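Local coordinates for protein xyloglucan-specific endo-beta-1,4-glucanase (Uncultured bacterium, PDB 4W88) that hydrolyses internal beta-1,4-glucosidic bonds of xyloglucan, as a family 5 glycoside hydrolase probably serving plant cell-wall breakdown in the rumen, at residues Y228-V233 with V284-D289; W251-I256 with V291-Q296. The protein carries 1 engineered substitution. All blocks are in the same frame, centred on the assembly; numbering follows the deposited sequence.

Interaction 1 of 2, residues Y228-V233 with V284-D289; sequences YFFTYV and VRWIGD. With BGC (beta-D-glucopyranose), chain C; BGC (beta-D-glucopyranose), chain B.
F230 and T231, on the short helix 228-231, pack against W286 of helix 280-295 in a small, buried, apolar contact that joins this short helix, on the substrate side of the barrel after strand 218-223, to one of the outer helices. The F230 ring brings its CD2-CE2 side over one face of the indole, with F230 CE2 3.4 Å from W286 CB. The two rings lie obliquely, the planes at 38° and the centroid of the phenyl ring 4.8 Å from that of the five-membered ring of W286. Both side chains reach across because CG sits opposite the backbone N in each (chi1 179° for F230, 173° for W286). Further along the indole, T231 puts its methyl near the six-membered ring, with T231 CG2 3.9 Å from W286 CZ2. Polar ends are satisfied elsewhere: T231 OG1 bonds to the carbonyl oxygen of Y225, and W286 NE1 to that of T226, which helps fix the turn of the indole. On the sugar-facing side of the same short helix, Y228 lays its ring against the chain C glucose, whose C3 stands 3.6 Å above the ring plane, towards the rim; Y228 CE1 is 3.6 Å from O4 of that glucose. Were Y228 replaced by an alanine, the chain C glucose would probably lose the aromatic face it lies against, with a gap opened beside it. Y232 approaches the chain B glucose, its OH 3.0 Å from O3 of that sugar. Aromatic residues lining a glycan cleft above a TIM barrel are characteristic of glycoside hydrolases, and here both tyrosines belong to the xyloglucan pocket.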
loop_
_atom_site.group_PDB
_atom_site.type_symbol
_atom_site.label_atom_id
_atom_site.label_comp_id
_atom_site.label_asym_id
_atom_site.label_seq_id
_atom_site.Cartn_x
_atom_site.Cartn_y
_atom_site.Cartn_z
ATOM N N TYR A 228 -14.843 -8.002 4.429
ATOM C CA TYR A 228 -14.052 -9.113 4.017
ATOM C C TYR A 228 -14.846 -10.162 3.279
ATOM O O TYR A 228 -14.431 -10.699 2.258
ATOM C CB TYR A 228 -13.357 -9.706 5.253
ATOM C CG TYR A 228 -12.588 -10.961 4.977
ATOM C CD1 TYR A 228 -11.383 -10.912 4.351
ATOM C CD2 TYR A 228 -13.054 -12.202 5.375
ATOM C CE1 TYR A 228 -10.672 -12.046 4.057
ATOM C CE2 TYR A 228 -12.330 -13.331 5.115
ATOM C CZ TYR A 228 -11.145 -13.238 4.437
ATOM O OH TYR A 228 -10.371 -14.327 4.191
ATOM N N PHE A 229 -16.031 -10.436 3.779
ATOM C CA PHE A 229 -16.867 -11.494 3.133
ATOM C C PHE A 229 -17.414 -11.142 1.758
ATOM O O PHE A 229 -17.816 -12.050 0.982
ATOM C CB PHE A 229 -17.986 -11.928 4.055
ATOM C CG PHE A 229 -17.535 -12.854 5.170
ATOM C CD1 PHE A 229 -16.482 -13.740 4.988
ATOM C CD2 PHE A 229 -18.224 -12.906 6.350
ATOM C CE1 PHE A 229 -16.066 -14.592 5.999
ATOM C CE2 PHE A 229 -17.830 -13.783 7.360
ATOM C CZ PHE A 229 -16.749 -14.630 7.170
ATOM N N PHE A 230 -17.441 -9.851 1.437
ATOM C CA PHE A 230 -17.755 -9.451 0.077
ATOM C C PHE A 230 -16.524 -9.468 -0.828
ATOM O O PHE A 230 -16.596 -9.871 -1.989
ATOM C CB PHE A 230 -18.391 -8.069 0.051
ATOM C CG PHE A 230 -18.711 -7.616 -1.335
ATOM C CD1 PHE A 230 -19.734 -8.218 -2.054
ATOM C CD2 PHE A 230 -18.008 -6.619 -1.927
ATOM C CE1 PHE A 230 -19.995 -7.816 -3.363
ATOM C CE2 PHE A 230 -18.272 -6.228 -3.221
ATOM C CZ PHE A 230 -19.247 -6.835 -3.941
ATOM N N THR A 231 -15.392 -8.967 -0.303
ATOM C CA THR A 231 -14.231 -8.711 -1.150
ATOM C C THR A 231 -13.345 -9.928 -1.400
ATOM O O THR A 231 -12.619 -10.023 -2.428
ATOM C CB THR A 231 -13.340 -7.583 -0.535
ATOM O OG1 THR A 231 -12.997 -7.956 0.796
ATOM C CG2 THR A 231 -14.121 -6.269 -0.472
ATOM N N TYR A 232 -13.394 -10.853 -0.429
ATOM C CA TYR A 232 -12.635 -12.144 -0.479
ATOM C C TYR A 232 -13.531 -13.371 -0.622
ATOM O O TYR A 232 -14.717 -13.275 -0.475
ATOM C CB TYR A 232 -11.729 -12.289 0.768
ATOM C CG TYR A 232 -10.397 -11.495 0.677
ATOM C CD1 TYR A 232 -10.397 -10.076 0.731
ATOM C CD2 TYR A 232 -9.188 -12.157 0.488
ATOM C CE1 TYR A 232 -9.185 -9.382 0.617
ATOM C CE2 TYR A 232 -8.000 -11.475 0.376
ATOM C CZ TYR A 232 -8.021 -10.127 0.435
ATOM O OH TYR A 232 -6.807 -9.473 0.324
ATOM N N VAL A 233 -12.946 -14.480 -0.995
ATOM C CA VAL A 233 -13.631 -15.769 -1.034
ATOM C C VAL A 233 -13.254 -16.554 0.231
ATOM O O VAL A 233 -12.069 -16.685 0.520
ATOM C CB VAL A 233 -13.250 -16.588 -2.264
ATOM C CG1 VAL A 233 -14.038 -17.926 -2.290
ATOM C CG2 VAL A 233 -13.514 -15.791 -3.505
ATOM N N VAL A 284 -19.754 -2.661 -8.682
ATOM C CA VAL A 284 -20.054 -1.259 -8.900
ATOM C C VAL A 284 -20.793 -0.609 -7.734
ATOM O O VAL A 284 -20.453 0.524 -7.327
ATOM C CB VAL A 284 -20.787 -1.075 -10.248
ATOM C CG1 VAL A 284 -21.278 0.375 -10.432
ATOM C CG2 VAL A 284 -19.842 -1.522 -11.406
ATOM N N ARG A 285 -21.844 -1.260 -7.217
ATOM C CA ARG A 285 -22.549 -0.730 -6.062
ATOM C C ARG A 285 -21.677 -0.630 -4.801
ATOM O O ARG A 285 -21.729 0.371 -4.057
ATOM C CB ARG A 285 -23.796 -1.579 -5.771
ATOM C CG ARG A 285 -24.897 -1.413 -6.816
ATOM C CD ARG A 285 -26.236 -1.972 -6.323
ATOM N NE ARG A 285 -26.206 -3.433 -6.445
ATOM C CZ ARG A 285 -26.489 -4.122 -7.545
ATOM N NH1 ARG A 285 -26.851 -3.529 -8.648
ATOM N NH2 ARG A 285 -26.398 -5.437 -7.538
ATOM N N TRP A 286 -20.846 -1.632 -4.576
ATOM C CA TRP A 286 -19.959 -1.618 -3.422
ATOM C C TRP A 286 -18.986 -0.434 -3.512
ATOM O O TRP A 286 -18.757 0.257 -2.520
ATOM C CB TRP A 286 -19.183 -2.934 -3.342
ATOM C CG TRP A 286 -18.126 -2.924 -2.288
ATOM C CD1 TRP A 286 -18.277 -3.075 -0.932
ATOM C CD2 TRP A 286 -16.742 -2.698 -2.516
ATOM N NE1 TRP A 286 -17.067 -2.948 -0.303
ATOM C CE2 TRP A 286 -16.100 -2.729 -1.268
ATOM C CE3 TRP A 286 -15.989 -2.471 -3.664
ATOM C CZ2 TRP A 286 -14.719 -2.497 -1.138
ATOM C CZ3 TRP A 286 -14.647 -2.244 -3.541
ATOM C CH2 TRP A 286 -14.016 -2.274 -2.297
ATOM N N ILE A 287 -18.443 -0.178 -4.707
ATOM C CA ILE A 287 -17.482 0.955 -4.879
ATOM C C ILE A 287 -18.159 2.272 -4.550
ATOM O O ILE A 287 -17.607 3.107 -3.856
ATOM C CB ILE A 287 -16.881 1.002 -6.318
ATOM C CG1 ILE A 287 -16.037 -0.286 -6.630
ATOM C CG2 ILE A 287 -16.233 2.310 -6.638
ATOM C CD1 ILE A 287 -15.629 -0.530 -8.069
ATOM N N GLY A 288 -19.410 2.407 -5.000
ATOM C CA GLY A 288 -20.200 3.586 -4.614
ATOM C C GLY A 288 -20.262 3.792 -3.115
ATOM O O GLY A 288 -20.040 4.879 -2.619
ATOM N N ASP A 289 -20.564 2.729 -2.392
ATOM C CA ASP A 289 -20.708 2.814 -0.946
ATOM C C ASP A 289 -19.381 2.977 -0.241
ATOM O O ASP A 289 -19.266 3.755 0.744
ATOM C CB ASP A 289 -21.421 1.539 -0.407
ATOM C CG ASP A 289 -22.912 1.576 -0.641
ATOM O OD1 ASP A 289 -23.471 2.681 -0.878
ATOM O OD2 ASP A 289 -23.539 0.519 -0.572
HETATM C C2 BGC C . -9.626 -12.274 8.405
HETATM C C3 BGC C . -9.310 -11.146 7.373
HETATM C C4 BGC C . -7.916 -11.530 6.934
HETATM C C5 BGC C . -7.988 -13.078 6.903
HETATM C C6 BGC C . -6.635 -13.793 6.822
HETATM C C1 BGC C . -9.997 -13.708 7.945
HETATM O O1 BGC C . -10.633 -14.833 8.776
HETATM O O2 BGC C . -10.783 -11.900 8.991
HETATM O O3 BGC C . -9.467 -9.847 7.936
HETATM O O4 BGC C . -7.507 -11.562 5.601
HETATM O O5 BGC C . -8.651 -13.965 7.822
HETATM O O6 BGC C . -6.561 -14.471 5.543
HETATM C C2 BGC B . -5.843 -10.872 3.829
HETATM C C3 BGC B . -4.782 -9.886 3.316
HETATM C C4 BGC B . -5.294 -8.486 3.280
HETATM C C5 BGC B . -5.945 -8.452 4.723
HETATM C C6 BGC B . -6.523 -7.090 4.769
HETATM C C1 BGC B . -6.321 -10.808 5.236
HETATM O O2 BGC B . -5.143 -12.023 3.912
HETATM O O3 BGC B . -4.465 -10.315 2.015
HETATM O O4 BGC B . -4.285 -7.561 2.617
HETATM O O5 BGC B . -6.872 -9.610 5.109
HETATM O O6 BGC B . -6.984 -6.620 6.010
#

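Interaction 2 of 2, residues W251-I256 with V291-Q296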
loop_
_atom_site.group_PDB
_atom_site.type_symbol
_atom_site.label_atom_id
_atom_site.label_comp_id
_atom_site.label_asym_id
_atom_site.label_seq_id
_atom_site.Cartn_x
_atom_site.Cartn_y
_atom_site.Cartn_z
ATOM N N TRP A 251 -18.997 1.688 10.252
ATOM C CA TRP A 251 -18.530 1.469 11.647
ATOM C C TRP A 251 -17.031 1.566 11.678
ATOM O O TRP A 251 -16.469 2.248 12.534
ATOM C CB TRP A 251 -18.963 0.042 12.017
ATOM C CG TRP A 251 -19.087 -0.385 13.421
ATOM C CD1 TRP A 251 -18.312 -0.023 14.487
ATOM C CD2 TRP A 251 -20.034 -1.377 13.931
ATOM N NE1 TRP A 251 -18.730 -0.688 15.623
ATOM C CE2 TRP A 251 -19.775 -1.525 15.317
ATOM C CE3 TRP A 251 -21.071 -2.137 13.344
ATOM C CZ2 TRP A 251 -20.518 -2.405 16.139
ATOM C CZ3 TRP A 251 -21.804 -3.023 14.164
ATOM C CH2 TRP A 251 -21.524 -3.136 15.548
ATOM N N GLN A 252 -16.373 0.882 10.734
ATOM C CA GLN A 252 -14.917 0.880 10.694
ATOM C C GLN A 252 -14.407 2.294 10.371
ATOM O O GLN A 252 -13.490 2.804 11.027
ATOM C CB GLN A 252 -14.456 -0.101 9.650
ATOM C CG GLN A 252 -12.967 -0.146 9.454
ATOM C CD GLN A 252 -12.563 -1.171 8.414
ATOM O OE1 GLN A 252 -12.829 -1.026 7.216
ATOM N NE2 GLN A 252 -11.880 -2.190 8.861
ATOM N N TYR A 253 -15.007 2.936 9.357
ATOM C CA TYR A 253 -14.628 4.299 9.024
ATOM C C TYR A 253 -14.841 5.282 10.172
ATOM O O TYR A 253 -14.062 6.224 10.338
ATOM C CB TYR A 253 -15.405 4.761 7.813
ATOM C CG TYR A 253 -14.982 6.092 7.244
ATOM C CD1 TYR A 253 -13.838 6.194 6.474
ATOM C CD2 TYR A 253 -15.713 7.262 7.481
ATOM C CE1 TYR A 253 -13.433 7.416 5.960
ATOM C CE2 TYR A 253 -15.325 8.489 6.962
ATOM C CZ TYR A 253 -14.184 8.559 6.170
ATOM O OH TYR A 253 -13.754 9.753 5.595
ATOM N N ASN A 254 -15.870 5.092 10.987
ATOM C CA ASN A 254 -16.041 6.003 12.129
ATOM C C ASN A 254 -14.904 5.894 13.132
ATOM O O ASN A 254 -14.555 6.867 13.795
ATOM C CB ASN A 254 -17.416 5.815 12.722
ATOM C CG ASN A 254 -18.487 6.404 11.808
ATOM O OD1 ASN A 254 -18.208 7.215 10.894
ATOM N ND2 ASN A 254 -19.692 5.987 12.007
ATOM N N ASN A 255 -14.280 4.731 13.226
ATOM C CA ASN A 255 -13.091 4.636 14.041
ATOM C C ASN A 255 -11.889 5.358 13.432
ATOM O O ASN A 255 -11.120 6.029 14.135
ATOM C CB ASN A 255 -12.771 3.192 14.329
ATOM C CG ASN A 255 -13.646 2.640 15.427
ATOM O OD1 ASN A 255 -14.171 3.370 16.300
ATOM N ND2 ASN A 255 -13.831 1.368 15.395
ATOM N N ILE A 256 -11.722 5.230 12.121
ATOM C CA ILE A 256 -10.689 5.958 11.409
ATOM C C ILE A 256 -10.886 7.482 11.616
ATOM O O ILE A 256 -9.923 8.202 11.897
ATOM C CB ILE A 256 -10.665 5.556 9.929
ATOM C CG1 ILE A 256 -10.251 4.063 9.805
ATOM C CG2 ILE A 256 -9.659 6.401 9.166
ATOM C CD1 ILE A 256 -10.535 3.395 8.465
ATOM N N VAL A 291 -16.029 3.786 -1.705
ATOM C CA VAL A 291 -15.295 4.998 -2.086
ATOM C C VAL A 291 -16.074 6.244 -1.723
ATOM O O VAL A 291 -15.486 7.245 -1.259
ATOM C CB VAL A 291 -14.815 4.954 -3.537
ATOM C CG1 VAL A 291 -13.968 6.190 -3.863
ATOM C CG2 VAL A 291 -14.004 3.659 -3.787
ATOM N N GLY A 292 -17.392 6.186 -1.896
ATOM C CA GLY A 292 -18.257 7.276 -1.410
ATOM C C GLY A 292 -18.087 7.647 0.080
ATOM O O GLY A 292 -18.116 8.863 0.458
ATOM N N THR A 293 -17.837 6.637 0.900
ATOM C CA THR A 293 -17.595 6.834 2.297
ATOM C C THR A 293 -16.255 7.595 2.485
ATOM O O THR A 293 -16.193 8.571 3.238
ATOM C CB THR A 293 -17.581 5.504 3.081
ATOM O OG1 THR A 293 -18.885 4.908 3.051
ATOM C CG2 THR A 293 -17.178 5.744 4.574
ATOM N N LEU A 294 -15.201 7.169 1.776
ATOM C CA LEU A 294 -13.883 7.842 1.827
ATOM C C LEU A 294 -13.948 9.280 1.355
ATOM O O LEU A 294 -13.331 10.195 1.966
ATOM C CB LEU A 294 -12.862 7.077 0.994
ATOM C CG LEU A 294 -12.520 5.686 1.502
ATOM C CD1 LEU A 294 -11.455 5.094 0.587
ATOM C CD2 LEU A 294 -12.158 5.568 2.977
ATOM N N ASP A 295 -14.734 9.484 0.298
ATOM C CA ASP A 295 -14.852 10.819 -0.320
ATOM C C ASP A 295 -15.456 11.860 0.611
ATOM O O ASP A 295 -15.259 13.064 0.435
ATOM C CB ASP A 295 -15.646 10.755 -1.610
ATOM C CG ASP A 295 -14.892 10.036 -2.717
ATOM O OD1 ASP A 295 -13.627 9.924 -2.628
ATOM O OD2 ASP A 295 -15.561 9.639 -3.716
ATOM N N GLN A 296 -16.180 11.431 1.616
ATOM C CA GLN A 296 -16.775 12.409 2.542
ATOM C C GLN A 296 -15.720 13.271 3.182
ATOM O O GLN A 296 -16.012 14.403 3.569
ATOM C CB GLN A 296 -17.477 11.696 3.678
ATOM C CG GLN A 296 -18.587 10.767 3.254
ATOM C CD GLN A 296 -19.119 10.025 4.459
ATOM O OE1 GLN A 296 -18.464 9.114 5.065
ATOM N NE2 GLN A 296 -20.260 10.465 4.882
#
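Y253 projects from helix 246-261 onto helix 280-295 and touches T293, L294 and Q296, a helix-to-helix contact in the outer layer of the TIM barrel. The T293 methyl makes the closest approach: CG2 sits over one face of the phenol in a CH-pi contact, 3.7 Å from the centroid of the Y253 ring and 22° off its normal. It meets the inner end of the ring, with T293 CG2 3.5 Å from Y253 CG, and the two side chains run past each other in opposite directions. Beside it L294 crosses obliquely, bringing CD2 to 3.7 Å from Y253 CE1. Q296 contributes a more exposed fringe of the contact, its side chain crossing the tyrosine at a slant.

Torsions explain the T293 approach: with chi1 at -66°, its CG2 lies opposite the backbone N and is turned to the tyrosine, while OG1 turns back along its own helix to bond the carbonyl oxygen of D289, one turn earlier. That bond helps fix the rotation of the threonine and satisfies its hydroxyl, while the methyl stays on the ring. Farther out, I269 of strand 267-272 packs on L294, so the leucine reaches both the barrel wall and the phenol, and V299 and I261 also touch Y253. The helices are close at this point, the CA of Y253 lying 7.8 Å from the CA of T293. At the far end of the ring, Y253 OH is hydrogen-bonded to OD2 of D297.

Both contacts draw on helix 280-295: interaction 1 uses 284-289 and interaction 2 uses 291-296, about two turns farther along the helix. Their centres are 14 Å apart, on the same side of the chain's centre. The partners are successive helices, 228-231 and then 246-261, both lying between barrel strands 218-223 and 267-272. Along the chain the order is 228-233, 251-256, 284-289, 291-296, so the contacts alternate rather than nest. One long helix thus meets a short, sugar-lining helix with its earlier part and a neighbouring barrel helix with its later part, connecting the substrate cleft's surroundings to the outer helical layer of a single TIM-barrel domain.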